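Side-chain contact in putative prephenate dehydratase (Streptococcus mutans, PDB 4LUB), which probably converts prephenate to phenylpyruvate, with loss of water and carbon dioxide, in the biosynthesis of phenylalanine: residues 29-34 with 44-49. Residues are numbered along the deposited sequence; the frame is centred on the assembly and turned at random.
Sequences LPFENI and KQVCFA
Leu-29 and Phe-31 meet Val-46 and Gln-45 through side chains alone; no hydrogen bond joins the two segments, and even the nearest CA atoms, those of Leu-29 and Val-46, stand 8.1 Å apart. The shared element is one methyl of the valine. Val-46 CG1 lies 3.8 Å from Leu-29 CD1, the two side chains running alongside each other and pointing opposite ways, and 4.3 Å from Phe-31 CE1, which it approaches obliquely. A chi1 of -61° places this methyl anti to the carbonyl carbon of Val-46, directed at the leucine and the ring. Gln-45 arrives at another part of the same ring: a chi2 of -180° keeps its chain straight and carries the amide out, so that OE1 sits at the ring edge, close to the ring plane, 3.8 Å from Phe-31 CZ and 3.9 Å from Phe-31 CE2. Amide and ring planes are turned 70° apart, which rules out parallel stacking. Further out, Ala-40 of helix 34-42 and Ala-6 of strand 4-8 each touch both Phe-31 and Val-46, while backbone hydrogen bonds between Tyr-7 and both Leu-29 and Phe-31 hold strand 27-31 beside strand 4-8. Helix 34-42 links strands 27-31 and 48-55, which both pair parallel with strand 4-8 lying between them; the contact thus belongs to a beta-alpha-beta crossover in the periplasmic-binding-protein-like prephenate dehydratase domain.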
# COMPACT_ATOMS: atom_id res chain seq x y z
N LEU B 29 8.96 -25.70 -13.68
CA LEU B 29 7.95 -25.52 -14.71
C LEU B 29 7.41 -24.10 -14.73
O LEU B 29 7.00 -23.57 -13.71
CB LEU B 29 6.78 -26.49 -14.52
CG LEU B 29 7.08 -27.91 -14.03
CD1 LEU B 29 5.79 -28.67 -13.76
CD2 LEU B 29 7.94 -28.66 -15.04
N PRO B 30 7.42 -23.47 -15.91
CA PRO B 30 7.01 -22.06 -15.98
C PRO B 30 5.50 -21.91 -16.16
O PRO B 30 4.84 -22.76 -16.77
CB PRO B 30 7.75 -21.56 -17.22
CG PRO B 30 7.75 -22.77 -18.11
CD PRO B 30 8.04 -23.91 -17.17
N PHE B 31 4.95 -20.84 -15.61
CA PHE B 31 3.54 -20.54 -15.81
C PHE B 31 3.42 -19.06 -16.16
O PHE B 31 4.32 -18.27 -15.84
CB PHE B 31 2.72 -20.91 -14.57
CG PHE B 31 2.63 -22.39 -14.33
CD1 PHE B 31 3.64 -23.06 -13.66
CD2 PHE B 31 1.54 -23.11 -14.79
CE1 PHE B 31 3.56 -24.42 -13.45
CE2 PHE B 31 1.46 -24.48 -14.58
CZ PHE B 31 2.47 -25.13 -13.90
N GLU B 32 2.31 -18.68 -16.79
CA GLU B 32 2.22 -17.42 -17.54
C GLU B 32 2.02 -16.19 -16.66
O GLU B 32 2.39 -15.08 -17.05
CB GLU B 32 1.06 -17.48 -18.54
CG GLU B 32 -0.06 -18.44 -18.13
CD GLU B 32 -1.33 -18.28 -18.94
OE1 GLU B 32 -1.29 -17.63 -20.01
OE2 GLU B 32 -2.38 -18.78 -18.50
N ASN B 33 1.45 -16.39 -15.48
CA ASN B 33 1.20 -15.27 -14.58
C ASN B 33 1.16 -15.77 -13.15
O ASN B 33 1.04 -16.98 -12.91
CB ASN B 33 -0.10 -14.53 -14.95
CG ASN B 33 -1.35 -15.41 -14.84
OD1 ASN B 33 -1.58 -16.09 -13.84
ND2 ASN B 33 -2.17 -15.38 -15.89
N ILE B 34 1.26 -14.84 -12.21
CA ILE B 34 1.38 -15.16 -10.79
C ILE B 34 0.23 -16.05 -10.31
O ILE B 34 0.45 -17.04 -9.63
CB ILE B 34 1.47 -13.87 -9.94
CG1 ILE B 34 2.82 -13.18 -10.20
CG2 ILE B 34 1.26 -14.16 -8.46
CD1 ILE B 34 2.81 -11.68 -9.97
N LYS B 44 -1.78 -29.35 -7.20
CA LYS B 44 -0.81 -30.41 -6.91
C LYS B 44 0.02 -30.82 -8.13
O LYS B 44 0.52 -31.94 -8.18
CB LYS B 44 -1.50 -31.66 -6.33
CG LYS B 44 -2.44 -31.41 -5.16
CD LYS B 44 -2.58 -32.68 -4.33
CE LYS B 44 -3.98 -32.82 -3.75
NZ LYS B 44 -4.42 -34.25 -3.72
N GLN B 45 0.15 -29.93 -9.11
CA GLN B 45 1.09 -30.15 -10.20
C GLN B 45 2.52 -29.93 -9.73
O GLN B 45 3.46 -30.60 -10.19
CB GLN B 45 0.81 -29.21 -11.38
CG GLN B 45 -0.66 -29.06 -11.72
CD GLN B 45 -0.87 -28.12 -12.89
OE1 GLN B 45 -0.03 -28.03 -13.79
NE2 GLN B 45 -1.99 -27.41 -12.89
N VAL B 46 2.68 -29.01 -8.80
CA VAL B 46 4.01 -28.64 -8.34
C VAL B 46 4.06 -28.63 -6.84
O VAL B 46 3.04 -28.73 -6.13
CB VAL B 46 4.49 -27.28 -8.87
CG1 VAL B 46 4.56 -27.28 -10.40
CG2 VAL B 46 3.61 -26.15 -8.35
N CYS B 47 5.28 -28.52 -6.37
CA CYS B 47 5.62 -28.74 -4.99
C CYS B 47 5.81 -27.47 -4.17
O CYS B 47 5.50 -27.41 -2.98
CB CYS B 47 6.91 -29.53 -5.01
SG CYS B 47 6.76 -30.99 -6.08
N PHE B 48 6.28 -26.45 -4.87
CA PHE B 48 6.53 -25.10 -4.37
C PHE B 48 6.24 -24.17 -5.53
O PHE B 48 6.33 -24.59 -6.68
CB PHE B 48 7.98 -24.91 -3.88
CG PHE B 48 8.35 -25.73 -2.67
CD1 PHE B 48 8.10 -25.27 -1.39
CD2 PHE B 48 8.97 -26.97 -2.82
CE1 PHE B 48 8.43 -26.02 -0.28
CE2 PHE B 48 9.30 -27.72 -1.72
CZ PHE B 48 9.04 -27.25 -0.45
N ALA B 49 5.90 -22.93 -5.24
CA ALA B 49 5.76 -21.94 -6.30
C ALA B 49 6.62 -20.74 -5.95
O ALA B 49 6.78 -20.40 -4.78
CB ALA B 49 4.31 -21.55 -6.48